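Local coordinates for protein probable glutaminase ybaS (Escherichia coli, PDB 1U60) that catalyses the hydrolysis of L-glutamine to L-glutamate and ammonium, as a glutaminase of the beta-lactamase clan that assembles as a homotetramer, at residues S58-L64 and T198-E204; A74-E78 and V225-N230; A251-P257 and Y305-K309. One frame throughout, in Å; residues are numbered along the deposited sequence.

Contact 1 (S58-L64 and T198-E204); sequences SDYRFAL and TLLNTIE. With EDO (1,2-ethanediol), chain I.
Phe62 and Leu200 face each other as the hydrogen-bonded pair of a short antiparallel ladder, closed by Phe62 N to Leu200 O (2.8 Å) and Leu200 N to Phe62 O (2.9 Å); two residues further on, beyond the non-hydrogen-bonded pair Ala63 and Leu199, Leu64 N gives to Thr198 O. Strand 62-63 edges a three-stranded antiparallel sheet, with 198-200 in the middle and 152-153 beyond. The Phe62 ring, stacked on Phe279, folds back over the ladder, its CG between backbone N and carbonyl carbon (chi1 53°), and takes the Leu200 carbonyl oxygen beneath one face. Methyl CD2 of Leu200 sits in the hollow between this ring, an off-centre CH-pi contact, and the Leu64 side chain, 3.6 Å from Leu64 CD1. On the other sheet face, Leu199 CD2 rests against Ala63.

Past the strand, Asn201 pushes its CB into a cup of the Ser58, Asp59 and Tyr60 carbonyl oxygens. It starts helix 202-213 with a capping box: Glu204 N gives to Asn201 OD1, and Asn201 N to Glu204 OE1 (2.9 Å). Asn201 ND2 lies over one guanidinium face of Arg61 and donates to 1,2-ethanediol, probably from the crystallisation liquor, which donates to Asp59 OD1. Arg61, extended from CG to NE, bridges to Glu204, NH1 to OE1 at 2.7 Å; its guanidinium and the Glu204 carboxylate are turned 46° from each other. The shared OE1 ties Arg61 to the first helical turn, and the Arg61 charge probably favours an ionised carboxylate.

Contact 2 (A74-E78 and V225-N230); sequences ALALE and VLQADN
Glu78 meets Gln227 and Asn230 where helix 68-80 packs on the loop between strand 223-224 and helix 231-241, one carboxylate oxygen accepting from a loop N-H and a side-chain amide. From CB the chain leaves with CG anti to the carbonyl carbon and then bends at chi2 (-66°), which swings the acid back toward the loop instead of letting it run straight out from the helix. CG packs 4.0 Å from Leu226 CD2, the same methyl that lies against Ala74 CB one helical turn earlier. CD sits equally far from Gln227 N and Asn230 ND2.

At the tip, OE2 does the binding. Gln227 N donates to Glu78 OE2 at 2.9 Å, from the syn side but well out of the carboxylate plane, and Asn230 ND2 comes from the opposite face, still further above that plane, along an almost straight bond (174°). With donors on both faces, OE2 is gripped by a backbone and a side-chain group, which probably favours the ionised acid. Beside it Leu77 CB rests against Asn230 CG, while Leu77 itself also packs on Tyr252 of the second subunit. The Asn230 amide has a further partner: a water accepts from ND2 at 3.1 Å and donates to Leu77 O at 2.8 Å.

Contact 3 (A251-P257 and Y305-K309); sequences AYRVGLP and YNVFK
The Phe308 ring turns its edge to Ala251 O, which lies near the ring plane 3.8 Å from CE2, while Val307 CG2 stands over the centre of one face. Gly255 CA approaches the same ring obliquely. The flat amide of Asn306 lies against the turn of chain at Val254 and Gly255. With CG anti to the backbone N (chi1 -177°), its OD1 bends back to accept Phe308 N at 2.8 Å, in the carbonyl plane, making an Asx turn at the head of the type I beta turn that ends at Lys309. A water links Asn306 ND2 to Arg253 O, and another joins Val254 O to Tyr305 O.

One direct backbone bond crosses the contact, Val307 N to Gly255 O (2.8 Å, 166°), and joins the C-terminal tail to the exit from helix 247-253. Gly255 has positive phi just after that helix, and its CA lies 3.5 Å from Asn306 OD1. Tyr252 and Arg253 face the second subunit, bonding to its Pro82 and Gln86, and Val307 meets Val307 of that subunit. Leu256 CD2 meets Val307 CG1 at 4.2 Å, and its side chain also packs on helix 290-303. Pro257 leans on helix 231-241 and is backbone-bonded to Val269 of strand 265-270.

In the fold
The three contacts are separate: their centres lie 23 to 25 Å apart, and no two approach closer than about 11 Å between nearest atoms. Contacts 1 and 2 cross because their segments alternate along the chain (58-64, 74-78, 198-204, 225-230); strand 62-63 and helix 68-80 are also consecutive. Contact 3 opens only after both have closed, and ties the C-terminal tail to helix 247-253. Contact 1 lies nearest the active site: the side chain of Ala63 is about 6 Å from that of Glu161 and about 7 Å from that of Val262, both predicted to bind substrate. Contacts 2 and 3 lie away from the annotated sites but share the subunit interface, segment 74-78 of one chain meeting segment 251-257 of the other.

Contact 1 (S58-L64 and T198-E204)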
loop_
_atom_site.group_PDB
_atom_site.type_symbol
_atom_site.label_atom_id
_atom_site.label_comp_id
_atom_site.label_asym_id
_atom_site.label_seq_id
_atom_site.Cartn_x
_atom_site.Cartn_y
_atom_site.Cartn_z
ATOM N N SER A 58 -20.192 -15.712 -15.592
ATOM C CA SER A 58 -19.505 -16.005 -14.355
ATOM C C SER A 58 -19.030 -17.463 -14.177
ATOM O O SER A 58 -18.293 -17.748 -13.231
ATOM C CB SER A 58 -20.382 -15.575 -13.182
ATOM O OG SER A 58 -21.591 -16.322 -13.141
ATOM N N ASP A 59 -19.479 -18.367 -15.049
ATOM C CA ASP A 59 -18.952 -19.735 -15.107
ATOM C C ASP A 59 -17.771 -19.924 -16.075
ATOM O O ASP A 59 -17.130 -20.968 -16.058
ATOM C CB ASP A 59 -20.079 -20.696 -15.512
ATOM C CG ASP A 59 -19.710 -22.139 -15.320
ATOM O OD1 ASP A 59 -19.609 -22.572 -14.140
ATOM O OD2 ASP A 59 -19.492 -22.904 -16.279
ATOM N N TYR A 60 -17.504 -18.935 -16.937
ATOM C CA TYR A 60 -16.495 -19.053 -17.973
ATOM C C TYR A 60 -15.105 -19.103 -17.347
ATOM O O TYR A 60 -14.738 -18.157 -16.638
ATOM C CB TYR A 60 -16.575 -17.891 -18.944
ATOM C CG TYR A 60 -15.719 -18.119 -20.157
ATOM C CD1 TYR A 60 -16.244 -18.724 -21.289
ATOM C CD2 TYR A 60 -14.371 -17.734 -20.164
ATOM C CE1 TYR A 60 -15.448 -18.960 -22.419
ATOM C CE2 TYR A 60 -13.565 -17.940 -21.292
ATOM C CZ TYR A 60 -14.108 -18.554 -22.412
ATOM O OH TYR A 60 -13.346 -18.784 -23.563
ATOM N N ARG A 61 -14.356 -20.185 -17.620
ATOM C CA ARG A 61 -13.056 -20.403 -16.963
ATOM C C ARG A 61 -11.931 -19.817 -17.826
ATOM O O ARG A 61 -11.764 -20.186 -19.002
ATOM C CB ARG A 61 -12.821 -21.859 -16.695
ATOM C CG ARG A 61 -13.787 -22.511 -15.691
ATOM C CD ARG A 61 -13.944 -24.143 -15.878
ATOM N NE ARG A 61 -15.045 -24.668 -14.994
ATOM C CZ ARG A 61 -14.902 -24.515 -13.678
ATOM N NH1 ARG A 61 -13.779 -23.974 -13.298
ATOM N NH2 ARG A 61 -15.796 -24.887 -12.759
ATOM N N PHE A 62 -11.184 -18.874 -17.221
ATOM C CA PHE A 62 -10.129 -18.100 -17.884
ATOM C C PHE A 62 -8.813 -18.430 -17.154
ATOM O O PHE A 62 -8.818 -18.995 -16.054
ATOM C CB PHE A 62 -10.392 -16.565 -17.834
ATOM C CG PHE A 62 -10.657 -16.015 -16.428
ATOM C CD1 PHE A 62 -11.959 -15.984 -15.909
ATOM C CD2 PHE A 62 -9.629 -15.545 -15.646
ATOM C CE1 PHE A 62 -12.217 -15.525 -14.652
ATOM C CE2 PHE A 62 -9.873 -15.047 -14.403
ATOM C CZ PHE A 62 -11.158 -15.046 -13.874
ATOM N N ALA A 63 -7.685 -18.076 -17.768
ATOM C CA ALA A 63 -6.356 -18.416 -17.195
ATOM C C ALA A 63 -6.068 -17.564 -15.983
ATOM O O ALA A 63 -6.265 -16.362 -16.012
ATOM C CB ALA A 63 -5.251 -18.262 -18.267
ATOM N N LEU A 64 -5.686 -18.208 -14.901
ATOM C CA LEU A 64 -5.379 -17.591 -13.621
ATOM C C LEU A 64 -4.228 -16.595 -13.751
ATOM O O LEU A 64 -4.281 -15.529 -13.213
ATOM C CB LEU A 64 -5.029 -18.695 -12.640
ATOM C CG LEU A 64 -4.780 -18.305 -11.172
ATOM C CD1 LEU A 64 -6.005 -17.703 -10.522
ATOM C CD2 LEU A 64 -4.377 -19.527 -10.404
ATOM N N THR A 198 -3.396 -22.641 -14.845
ATOM C CA THR A 198 -4.695 -23.205 -14.475
ATOM C C THR A 198 -5.831 -22.270 -14.913
ATOM O O THR A 198 -5.602 -21.087 -15.186
ATOM C CB THR A 198 -4.728 -23.436 -12.964
ATOM O OG1 THR A 198 -4.515 -22.176 -12.315
ATOM C CG2 THR A 198 -3.639 -24.386 -12.511
ATOM N N LEU A 199 -7.033 -22.826 -14.992
ATOM C CA LEU A 199 -8.224 -22.090 -15.365
ATOM C C LEU A 199 -9.223 -22.024 -14.223
ATOM O O LEU A 199 -9.406 -23.002 -13.492
ATOM C CB LEU A 199 -8.906 -22.782 -16.536
ATOM C CG LEU A 199 -8.066 -23.036 -17.804
ATOM C CD1 LEU A 199 -8.956 -23.572 -18.920
ATOM C CD2 LEU A 199 -7.402 -21.780 -18.308
ATOM N N LEU A 200 -9.798 -20.838 -14.007
ATOM C CA LEU A 200 -10.880 -20.692 -13.047
ATOM C C LEU A 200 -11.915 -19.689 -13.533
ATOM O O LEU A 200 -11.624 -18.874 -14.416
ATOM C CB LEU A 200 -10.333 -20.279 -11.682
ATOM C CG LEU A 200 -10.057 -18.796 -11.448
ATOM C CD1 LEU A 200 -9.661 -18.640 -9.974
ATOM C CD2 LEU A 200 -9.007 -18.180 -12.459
ATOM N N ASN A 201 -13.130 -19.725 -12.969
ATOM C CA ASN A 201 -14.149 -18.781 -13.351
ATOM C C ASN A 201 -14.278 -17.658 -12.336
ATOM O O ASN A 201 -13.548 -17.610 -11.331
ATOM C CB ASN A 201 -15.498 -19.428 -13.637
ATOM C CG ASN A 201 -16.071 -20.130 -12.488
ATOM O OD1 ASN A 201 -15.973 -19.680 -11.331
ATOM N ND2 ASN A 201 -16.727 -21.289 -12.771
ATOM N N THR A 202 -15.181 -16.755 -12.593
ATOM C CA THR A 202 -15.252 -15.552 -11.766
ATOM C C THR A 202 -15.728 -15.884 -10.345
ATOM O O THR A 202 -15.324 -15.214 -9.382
ATOM C CB THR A 202 -16.128 -14.531 -12.432
ATOM O OG1 THR A 202 -15.515 -14.143 -13.678
ATOM C CG2 THR A 202 -16.221 -13.209 -11.635
ATOM N N ILE A 203 -16.623 -16.867 -10.223
ATOM C CA ILE A 203 -17.066 -17.300 -8.903
ATOM C C ILE A 203 -15.913 -17.907 -8.126
ATOM O O ILE A 203 -15.790 -17.687 -6.929
ATOM C CB ILE A 203 -18.322 -18.176 -9.026
ATOM C CG1 ILE A 203 -19.510 -17.237 -9.350
ATOM C CG2 ILE A 203 -18.645 -18.876 -7.727
ATOM C CD1 ILE A 203 -20.731 -17.919 -9.784
ATOM N N GLU A 204 -15.108 -18.729 -8.799
ATOM C CA GLU A 204 -13.931 -19.322 -8.184
ATOM C C GLU A 204 -12.927 -18.273 -7.749
ATOM O O GLU A 204 -12.388 -18.346 -6.654
ATOM C CB GLU A 204 -13.324 -20.333 -9.135
ATOM C CG GLU A 204 -14.245 -21.556 -9.207
ATOM C CD GLU A 204 -13.969 -22.508 -10.380
ATOM O OE1 GLU A 204 -13.264 -22.132 -11.369
ATOM O OE2 GLU A 204 -14.545 -23.636 -10.306
HETATM C C1 EDO I . -20.431 -21.746 -10.844
HETATM O O1 EDO I . -20.290 -21.070 -12.127
HETATM C C2 EDO I . -19.094 -21.900 -10.119
HETATM O O2 EDO I . -18.201 -22.886 -10.671
HETATM O O HOH W 1 -16.049 -16.309 -15.426
#

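Contact 2 (A74-E78 and V225-N230)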
loop_
_atom_site.group_PDB
_atom_site.type_symbol
_atom_site.label_atom_id
_atom_site.label_comp_id
_atom_site.label_asym_id
_atom_site.label_seq_id
_atom_site.Cartn_x
_atom_site.Cartn_y
_atom_site.Cartn_z
ATOM N N ALA A 74 0.481 -17.592 -0.239
ATOM C CA ALA A 74 -0.261 -18.120 0.917
ATOM C C ALA A 74 0.399 -19.425 1.396
ATOM O O ALA A 74 0.652 -19.620 2.592
ATOM C CB ALA A 74 -1.666 -18.313 0.571
ATOM N N LEU A 75 0.766 -20.295 0.450
ATOM C CA LEU A 75 1.443 -21.536 0.812
ATOM C C LEU A 75 2.811 -21.304 1.445
ATOM O O LEU A 75 3.187 -21.967 2.417
ATOM C CB LEU A 75 1.529 -22.461 -0.414
ATOM C CG LEU A 75 2.089 -23.832 -0.132
ATOM C CD1 LEU A 75 1.347 -24.544 1.000
ATOM C CD2 LEU A 75 2.052 -24.610 -1.405
ATOM N N ALA A 76 3.573 -20.349 0.910
ATOM C CA ALA A 76 4.913 -20.092 1.451
ATOM C C ALA A 76 4.786 -19.624 2.885
ATOM O O ALA A 76 5.579 -19.999 3.756
ATOM C CB ALA A 76 5.621 -19.057 0.660
ATOM N N LEU A 77 3.783 -18.802 3.166
ATOM C CA LEU A 77 3.571 -18.346 4.534
ATOM C C LEU A 77 3.235 -19.498 5.479
ATOM O O LEU A 77 3.744 -19.563 6.611
ATOM C CB LEU A 77 2.510 -17.239 4.609
ATOM C CG LEU A 77 2.857 -15.848 4.044
ATOM C CD1 LEU A 77 1.596 -15.075 3.783
ATOM C CD2 LEU A 77 3.788 -15.100 4.994
ATOM N N GLU A 78 2.436 -20.448 5.024
ATOM C CA GLU A 78 2.088 -21.599 5.837
ATOM C C GLU A 78 3.323 -22.465 6.050
ATOM O O GLU A 78 3.539 -22.976 7.169
ATOM C CB GLU A 78 0.993 -22.458 5.183
ATOM C CG GLU A 78 -0.355 -21.766 5.023
ATOM C CD GLU A 78 -0.998 -21.451 6.365
ATOM O OE1 GLU A 78 -0.965 -22.332 7.265
ATOM O OE2 GLU A 78 -1.491 -20.324 6.554
ATOM N N VAL A 225 -8.161 -23.336 5.418
ATOM C CA VAL A 225 -7.047 -23.564 4.505
ATOM C C VAL A 225 -5.804 -22.842 5.006
ATOM O O VAL A 225 -4.728 -23.348 4.872
ATOM C CB VAL A 225 -7.388 -23.024 3.093
ATOM C CG1 VAL A 225 -6.272 -23.220 2.097
ATOM C CG2 VAL A 225 -8.624 -23.621 2.602
ATOM N N LEU A 226 -5.955 -21.611 5.504
ATOM C CA LEU A 226 -4.839 -20.825 5.999
ATOM C C LEU A 226 -4.996 -20.454 7.481
ATOM O O LEU A 226 -6.109 -20.308 7.946
ATOM C CB LEU A 226 -4.743 -19.526 5.199
ATOM C CG LEU A 226 -4.794 -19.660 3.678
ATOM C CD1 LEU A 226 -4.789 -18.243 3.045
ATOM C CD2 LEU A 226 -3.620 -20.509 3.128
ATOM N N GLN A 227 -3.890 -20.187 8.166
ATOM C CA GLN A 227 -3.964 -19.646 9.495
ATOM C C GLN A 227 -4.430 -18.218 9.401
ATOM O O GLN A 227 -3.916 -17.476 8.574
ATOM C CB GLN A 227 -2.611 -19.672 10.180
ATOM C CG GLN A 227 -2.087 -21.070 10.392
ATOM C CD GLN A 227 -0.607 -21.056 10.732
ATOM O OE1 GLN A 227 0.245 -21.432 9.899
ATOM N NE2 GLN A 227 -0.299 -20.570 11.917
ATOM N N ALA A 228 -5.362 -17.839 10.253
ATOM C CA ALA A 228 -5.859 -16.475 10.278
ATOM C C ALA A 228 -4.745 -15.426 10.349
ATOM O O ALA A 228 -4.829 -14.363 9.697
ATOM C CB ALA A 228 -6.840 -16.309 11.430
ATOM N N ASP A 229 -3.702 -15.708 11.139
ATOM C CA ASP A 229 -2.649 -14.728 11.389
ATOM C C ASP A 229 -1.799 -14.504 10.141
ATOM O O ASP A 229 -1.085 -13.528 10.072
ATOM C CB ASP A 229 -1.728 -15.161 12.533
ATOM C CG ASP A 229 -2.360 -14.984 13.904
ATOM O OD1 ASP A 229 -3.318 -14.169 14.099
ATOM O OD2 ASP A 229 -1.918 -15.620 14.870
ATOM N N ASN A 230 -1.843 -15.432 9.196
ATOM C CA ASN A 230 -1.115 -15.267 7.927
ATOM C C ASN A 230 -1.815 -14.372 6.934
ATOM O O ASN A 230 -1.155 -13.816 6.079
ATOM C CB ASN A 230 -0.762 -16.619 7.280
ATOM C CG ASN A 230 0.399 -17.300 7.994
ATOM O OD1 ASN A 230 1.252 -16.604 8.570
ATOM N ND2 ASN A 230 0.456 -18.629 7.970
HETATM O O HOH W 2 2.868 -20.045 9.261
#

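Contact 3 (A251-P257 and Y305-K309)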
loop_
_atom_site.group_PDB
_atom_site.type_symbol
_atom_site.label_atom_id
_atom_site.label_comp_id
_atom_site.label_asym_id
_atom_site.label_seq_id
_atom_site.Cartn_x
_atom_site.Cartn_y
_atom_site.Cartn_z
ATOM N N ALA A 251 -5.417 1.617 -4.657
ATOM C CA ALA A 251 -5.611 1.960 -3.248
ATOM C C ALA A 251 -6.321 3.298 -3.035
ATOM O O ALA A 251 -7.169 3.442 -2.167
ATOM C CB ALA A 251 -4.273 1.976 -2.537
ATOM N N TYR A 252 -5.966 4.284 -3.870
ATOM C CA TYR A 252 -6.486 5.651 -3.827
ATOM C C TYR A 252 -7.973 5.689 -4.175
ATOM O O TYR A 252 -8.751 6.337 -3.519
ATOM C CB TYR A 252 -5.674 6.446 -4.813
ATOM C CG TYR A 252 -5.825 7.947 -4.819
ATOM C CD1 TYR A 252 -5.144 8.720 -3.935
ATOM C CD2 TYR A 252 -6.589 8.577 -5.799
ATOM C CE1 TYR A 252 -5.233 10.087 -3.944
ATOM C CE2 TYR A 252 -6.701 9.966 -5.827
ATOM C CZ TYR A 252 -5.986 10.712 -4.930
ATOM O OH TYR A 252 -6.105 12.081 -4.968
ATOM N N ARG A 253 -8.367 4.949 -5.200
ATOM C CA ARG A 253 -9.751 4.956 -5.691
ATOM C C ARG A 253 -10.713 3.978 -5.061
ATOM O O ARG A 253 -11.884 4.316 -4.836
ATOM C CB ARG A 253 -9.727 4.773 -7.214
ATOM C CG ARG A 253 -9.185 6.028 -7.962
ATOM C CD ARG A 253 -10.139 7.242 -7.910
ATOM N NE ARG A 253 -9.561 8.458 -8.462
ATOM C CZ ARG A 253 -10.095 9.685 -8.277
ATOM N NH1 ARG A 253 -11.224 9.874 -7.603
ATOM N NH2 ARG A 253 -9.524 10.720 -8.801
ATOM N N VAL A 254 -10.240 2.753 -4.789
ATOM C CA VAL A 254 -11.039 1.646 -4.292
ATOM C C VAL A 254 -10.746 1.316 -2.810
ATOM O O VAL A 254 -11.670 1.032 -2.019
ATOM C CB VAL A 254 -10.761 0.395 -5.164
ATOM C CG1 VAL A 254 -11.623 -0.758 -4.731
ATOM C CG2 VAL A 254 -11.036 0.679 -6.641
ATOM N N GLY A 255 -9.463 1.330 -2.423
ATOM C CA GLY A 255 -9.083 1.081 -1.044
ATOM C C GLY A 255 -9.320 -0.341 -0.532
ATOM O O GLY A 255 -9.575 -0.584 0.659
ATOM N N LEU A 256 -9.217 -1.294 -1.435
ATOM C CA LEU A 256 -9.263 -2.677 -1.042
ATOM C C LEU A 256 -8.075 -3.415 -1.645
ATOM O O LEU A 256 -7.699 -3.173 -2.797
ATOM C CB LEU A 256 -10.531 -3.340 -1.541
ATOM C CG LEU A 256 -11.880 -2.823 -1.060
ATOM C CD1 LEU A 256 -12.989 -3.500 -1.864
ATOM C CD2 LEU A 256 -12.066 -3.067 0.406
ATOM N N PRO A 257 -7.502 -4.345 -0.890
ATOM C CA PRO A 257 -6.401 -5.178 -1.435
ATOM C C PRO A 257 -6.859 -5.974 -2.617
ATOM O O PRO A 257 -7.888 -6.618 -2.543
ATOM C CB PRO A 257 -6.014 -6.101 -0.283
ATOM C CG PRO A 257 -7.045 -5.876 0.782
ATOM C CD PRO A 257 -7.839 -4.692 0.502
ATOM N N TYR A 305 -17.449 -0.240 0.770
ATOM C CA TYR A 305 -16.247 -0.900 1.338
ATOM C C TYR A 305 -14.926 -0.322 0.870
ATOM O O TYR A 305 -14.682 -0.197 -0.342
ATOM C CB TYR A 305 -16.236 -2.394 1.015
ATOM C CG TYR A 305 -17.419 -3.126 1.591
ATOM C CD1 TYR A 305 -17.682 -3.077 2.976
ATOM C CD2 TYR A 305 -18.234 -3.928 0.780
ATOM C CE1 TYR A 305 -18.750 -3.778 3.519
ATOM C CE2 TYR A 305 -19.308 -4.592 1.328
ATOM C CZ TYR A 305 -19.554 -4.527 2.686
ATOM O OH TYR A 305 -20.617 -5.209 3.256
ATOM N N ASN A 306 -14.083 0.039 1.836
ATOM C CA ASN A 306 -12.788 0.688 1.625
ATOM C C ASN A 306 -12.081 0.627 2.968
ATOM O O ASN A 306 -12.635 1.115 3.975
ATOM C CB ASN A 306 -12.982 2.150 1.213
ATOM C CG ASN A 306 -11.668 2.865 0.899
ATOM O OD1 ASN A 306 -10.706 2.719 1.622
ATOM N ND2 ASN A 306 -11.678 3.729 -0.134
ATOM N N VAL A 307 -10.920 -0.001 3.035
ATOM C CA VAL A 307 -10.257 -0.184 4.331
ATOM C C VAL A 307 -9.716 1.137 4.937
ATOM O O VAL A 307 -9.342 1.161 6.117
ATOM C CB VAL A 307 -9.108 -1.215 4.287
ATOM C CG1 VAL A 307 -9.557 -2.559 3.692
ATOM C CG2 VAL A 307 -7.879 -0.692 3.583
ATOM N N PHE A 308 -9.696 2.219 4.156
ATOM C CA PHE A 308 -9.293 3.560 4.648
ATOM C C PHE A 308 -10.459 4.421 5.138
ATOM O O PHE A 308 -10.288 5.606 5.445
ATOM C CB PHE A 308 -8.496 4.280 3.548
ATOM C CG PHE A 308 -7.303 3.452 3.041
ATOM C CD1 PHE A 308 -6.317 3.039 3.941
ATOM C CD2 PHE A 308 -7.188 3.090 1.726
ATOM C CE1 PHE A 308 -5.240 2.285 3.514
ATOM C CE2 PHE A 308 -6.111 2.272 1.292
ATOM C CZ PHE A 308 -5.139 1.873 2.209
ATOM N N LYS A 309 -11.646 3.827 5.180
ATOM C CA LYS A 309 -12.879 4.486 5.679
ATOM C C LYS A 309 -13.260 3.786 6.962
ATOM O O LYS A 309 -13.474 2.585 6.970
ATOM C CB LYS A 309 -14.047 4.291 4.709
ATOM C CG LYS A 309 -13.969 5.093 3.458
ATOM C CD LYS A 309 -15.372 5.399 2.870
ATOM C CE LYS A 309 -15.308 5.750 1.346
ATOM N NZ LYS A 309 -15.147 7.248 1.002
HETATM O O HOH W 3 -9.014 5.076 -0.698
HETATM O O HOH W 4 -13.555 4.503 -2.343
HETATM O O HOH W 5 -14.294 1.352 -2.570
#